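Ethanolamine utilization protein EutJ (Carboxydothermus hydrogenoformans Z-2901, PDB 3H1Q) binds ATP and has the actin-like ATPase fold, probably serving ethanolamine utilization. Local coordinates at residues G141-I146 with Y231-T236. Numbering follows the deposited sequence.
Sequences GIVVDI and YVVGGT. With ATP (adenosine-5'-triphosphate), chain C.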
ATOM      1  N   GLY A 141       4.652 -17.269  -3.328  1.00 49.63           N
ATOM      2  CA  GLY A 141       4.933 -16.257  -4.332  1.00 48.77           C
ATOM      3  C   GLY A 141       5.876 -15.189  -3.839  1.00 48.33           C
ATOM      4  O   GLY A 141       6.419 -15.269  -2.747  1.00 48.28           O
ATOM      5  N   ILE A 142       6.075 -14.172  -4.645  1.00 47.98           N
ATOM      6  CA  ILE A 142       6.911 -13.094  -4.222  1.00 48.53           C
ATOM      7  C   ILE A 142       6.092 -11.833  -4.254  1.00 48.72           C
ATOM      8  O   ILE A 142       5.337 -11.612  -5.216  1.00 49.73           O
ATOM      9  CB  ILE A 142       8.091 -12.979  -5.132  1.00 48.84           C
ATOM     10  CG1 ILE A 142       9.039 -14.139  -4.810  1.00 50.39           C
ATOM     11  CG2 ILE A 142       8.759 -11.601  -4.992  1.00 49.22           C
ATOM     12  CD1 ILE A 142      10.275 -14.222  -5.674  1.00 51.68           C
ATOM     13  N   VAL A 143       6.214 -11.022  -3.199  1.00 47.78           N
ATOM     14  CA  VAL A 143       5.461  -9.785  -3.112  1.00 46.89           C
ATOM     15  C   VAL A 143       6.391  -8.596  -3.126  1.00 46.55           C
ATOM     16  O   VAL A 143       7.370  -8.547  -2.421  1.00 46.49           O
ATOM     17  CB  VAL A 143       4.538  -9.734  -1.869  1.00 46.93           C
ATOM     18  CG1 VAL A 143       3.694  -8.451  -1.891  1.00 46.60           C
ATOM     19  CG2 VAL A 143       3.639 -10.972  -1.788  1.00 46.01           C
ATOM     20  N   VAL A 144       6.066  -7.623  -3.940  1.00 46.59           N
ATOM     21  CA  VAL A 144       6.933  -6.504  -4.116  1.00 47.27           C
ATOM     22  C   VAL A 144       6.072  -5.270  -3.853  1.00 48.40           C
ATOM     23  O   VAL A 144       5.481  -4.674  -4.763  1.00 48.99           O
ATOM     24  CB  VAL A 144       7.554  -6.523  -5.542  1.00 47.05           C
ATOM     25  CG1 VAL A 144       8.444  -5.317  -5.771  1.00 46.26           C
ATOM     26  CG2 VAL A 144       8.325  -7.814  -5.766  1.00 46.06           C
ATOM     27  N   ASP A 145       5.965  -4.910  -2.585  1.00 49.03           N
ATOM     28  CA  ASP A 145       5.216  -3.736  -2.202  1.00 49.38           C
ATOM     29  C   ASP A 145       6.059  -2.552  -2.613  1.00 48.99           C
ATOM     30  O   ASP A 145       7.094  -2.304  -2.031  1.00 49.58           O
ATOM     31  CB  ASP A 145       4.992  -3.747  -0.691  1.00 49.96           C
ATOM     32  CG  ASP A 145       3.885  -2.787  -0.235  1.00 52.93           C
ATOM     33  OD1 ASP A 145       3.602  -1.781  -0.941  1.00 55.31           O
ATOM     34  OD2 ASP A 145       3.298  -3.042   0.854  1.00 55.84           O
ATOM     35  N   ILE A 146       5.662  -1.832  -3.641  1.00 48.77           N
ATOM     36  CA  ILE A 146       6.463  -0.690  -4.026  1.00 48.84           C
ATOM     37  C   ILE A 146       5.758   0.533  -3.492  1.00 49.42           C
ATOM     38  O   ILE A 146       4.947   1.122  -4.206  1.00 49.98           O
ATOM     39  CB  ILE A 146       6.670  -0.591  -5.573  1.00 48.83           C
ATOM     40  CG1 ILE A 146       7.281  -1.893  -6.129  1.00 47.90           C
ATOM     41  CG2 ILE A 146       7.500   0.649  -5.938  1.00 48.62           C
ATOM     42  CD1 ILE A 146       7.823  -1.796  -7.519  1.00 46.68           C
ATOM     43  N   TYR A 231       4.194 -10.638  -7.596  1.00 47.66           N
ATOM     44  CA  TYR A 231       3.061  -9.767  -7.459  1.00 46.15           C
ATOM     45  C   TYR A 231       3.563  -8.412  -7.122  1.00 45.04           C
ATOM     46  O   TYR A 231       4.234  -8.235  -6.135  1.00 45.73           O
ATOM     47  CB  TYR A 231       2.193 -10.293  -6.349  1.00 45.93           C
ATOM     48  CG  TYR A 231       1.627 -11.656  -6.644  1.00 46.84           C
ATOM     49  CD1 TYR A 231       0.360 -11.795  -7.205  1.00 46.58           C
ATOM     50  CD2 TYR A 231       2.348 -12.813  -6.358  1.00 48.56           C
ATOM     51  CE1 TYR A 231      -0.190 -13.050  -7.468  1.00 46.64           C
ATOM     52  CE2 TYR A 231       1.798 -14.090  -6.623  1.00 49.40           C
ATOM     53  CZ  TYR A 231       0.526 -14.189  -7.178  1.00 48.13           C
ATOM     54  OH  TYR A 231      -0.025 -15.423  -7.451  1.00 48.97           O
ATOM     55  N   VAL A 232       3.269  -7.446  -7.953  1.00 43.69           N
ATOM     56  CA  VAL A 232       3.738  -6.129  -7.675  1.00 43.11           C
ATOM     57  C   VAL A 232       2.558  -5.293  -7.221  1.00 43.43           C
ATOM     58  O   VAL A 232       1.660  -5.016  -8.001  1.00 44.30           O
ATOM     59  CB  VAL A 232       4.406  -5.533  -8.893  1.00 42.80           C
ATOM     60  CG1 VAL A 232       4.697  -4.068  -8.675  1.00 42.36           C
ATOM     61  CG2 VAL A 232       5.686  -6.296  -9.192  1.00 42.34           C
ATOM     62  N   VAL A 233       2.551  -4.910  -5.948  1.00 43.09           N
ATOM     63  CA  VAL A 233       1.474  -4.109  -5.392  1.00 42.51           C
ATOM     64  C   VAL A 233       2.050  -2.786  -4.928  1.00 42.57           C
ATOM     65  O   VAL A 233       3.253  -2.594  -5.041  1.00 42.81           O
ATOM     66  CB  VAL A 233       0.798  -4.819  -4.220  1.00 42.32           C
ATOM     67  CG1 VAL A 233       0.296  -6.179  -4.653  1.00 41.87           C
ATOM     68  CG2 VAL A 233       1.748  -4.950  -3.068  1.00 42.09           C
ATOM     69  N   GLY A 234       1.203  -1.886  -4.412  1.00 42.47           N
ATOM     70  CA  GLY A 234       1.634  -0.584  -3.890  1.00 41.84           C
ATOM     71  C   GLY A 234       1.327   0.510  -4.874  1.00 42.04           C
ATOM     72  O   GLY A 234       1.337   0.283  -6.073  1.00 42.76           O
ATOM     73  N   GLY A 235       1.086   1.714  -4.385  1.00 41.98           N
ATOM     74  CA  GLY A 235       0.670   2.824  -5.236  1.00 42.24           C
ATOM     75  C   GLY A 235       1.573   3.235  -6.386  1.00 42.80           C
ATOM     76  O   GLY A 235       1.132   3.940  -7.308  1.00 42.73           O
ATOM     77  N   THR A 236       2.841   2.833  -6.335  1.00 43.24           N
ATOM     78  CA  THR A 236       3.763   3.195  -7.410  1.00 43.88           C
ATOM     79  C   THR A 236       3.374   2.489  -8.702  1.00 44.00           C
ATOM     80  O   THR A 236       3.561   3.045  -9.783  1.00 44.42           O
ATOM     81  CB  THR A 236       5.244   2.865  -7.105  1.00 44.29           C
ATOM     82  OG1 THR A 236       5.474   2.858  -5.691  1.00 43.04           O
ATOM     83  CG2 THR A 236       6.160   3.876  -7.782  1.00 43.50           C
TER
HETATM   84  PG  ATP C 301       2.808   1.655   1.804  1.00 69.41           P
HETATM   85  O1G ATP C 301       1.338   1.976   1.578  1.00 69.91           O
HETATM   86  O2G ATP C 301       3.467   0.966   0.640  1.00 71.40           O
HETATM   87  O3G ATP C 301       3.069   0.867   3.082  1.00 69.72           O
HETATM   88  PB  ATP C 301       2.945   4.383   1.208  1.00 64.16           P
HETATM   89  O1B ATP C 301       3.846   5.569   1.254  1.00 64.68           O
HETATM   90  O2B ATP C 301       1.548   4.599   1.722  1.00 66.77           O
HETATM   91  O3B ATP C 301       3.591   3.068   1.864  1.00 64.61           O
HETATM   92  PA  ATP C 301       1.703   3.566  -1.350  1.00 57.17           P
HETATM   93  O1A ATP C 301       0.391   4.061  -0.814  1.00 56.29           O
HETATM   94  O2A ATP C 301       1.854   2.091  -1.625  1.00 55.29           O
HETATM   95  O3A ATP C 301       2.924   3.921  -0.344  1.00 63.50           O
HETATM   96  O5' ATP C 301       2.134   4.449  -2.616  1.00 56.68           O
HETATM   97  C5' ATP C 301       2.315   5.855  -2.613  1.00 58.21           C
HETATM   98  C4' ATP C 301       2.930   6.143  -3.966  1.00 62.29           C
HETATM   99  O4' ATP C 301       2.042   5.682  -4.990  1.00 65.86           O
HETATM  100  C3' ATP C 301       3.098   7.626  -4.195  1.00 65.06           C
HETATM  101  O3' ATP C 301       4.395   7.915  -4.728  1.00 68.18           O
HETATM  102  C2' ATP C 301       2.105   7.969  -5.272  1.00 66.13           C
HETATM  103  O2' ATP C 301       2.597   8.995  -6.126  1.00 63.00           O
HETATM  104  C1' ATP C 301       1.895   6.661  -6.014  1.00 69.17           C
HETATM  105  N9  ATP C 301       0.586   6.827  -6.734  1.00 75.57           N
HETATM  106  C8  ATP C 301      -0.648   6.989  -6.206  1.00 76.49           C
HETATM  107  N7  ATP C 301      -1.587   7.201  -7.169  1.00 77.74           N
HETATM  108  C5  ATP C 301      -0.962   7.195  -8.360  1.00 79.11           C
HETATM  109  C6  ATP C 301      -1.343   7.349  -9.791  1.00 79.60           C
HETATM  110  N6  ATP C 301      -2.625   7.554 -10.170  1.00 79.02           N
HETATM  111  N1  ATP C 301      -0.359   7.270 -10.726  1.00 80.16           N
HETATM  112  C2  ATP C 301       0.932   7.063 -10.412  1.00 79.77           C
HETATM  113  N3  ATP C 301       1.349   6.903  -9.138  1.00 80.58           N
HETATM  114  C4  ATP C 301       0.471   6.959  -8.075  1.00 79.28           C
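Y231 N donates to I142 O at 2.8 Å, and V144 N returns the bond to Y231 O at 2.9 Å. V233 N then reaches V144 O at 3.2 Å, its donor lying 47° out of the carbonyl plane, while I146 N meets V233 O in a nearly straight bond of 2.9 Å. Strands 141-146 and 231-233 therefore run parallel, with segment axes 20° apart. Past the strand, I146 O accepts a long, weak bond from T236 N (3.4 Å); T236 OG1 lies implausibly close to it, so that bond is doubtful. G235 N is spent on the ligand, bonding to ATP O2A at 2.9 Å. With CG anti to the backbone N (chi1 -163°), D145 extends its carboxylate past V233 CG2; OD2 is hydrogen-bonded to T264 OG1, and OD1 lies 3.2 Å from ATP O2G. Replacing D145 with a leucine would probably leave T264 OG1 without this acceptor and put an apolar end beside the gamma-phosphate. On the face carrying V232, its CG1 meets I146 CD1 at 4.0 Å, and both side chains touch F242 and F246. D145 and G234-G235 are consistent with the phosphate 2 and adenosine motifs of actin-like ATPases.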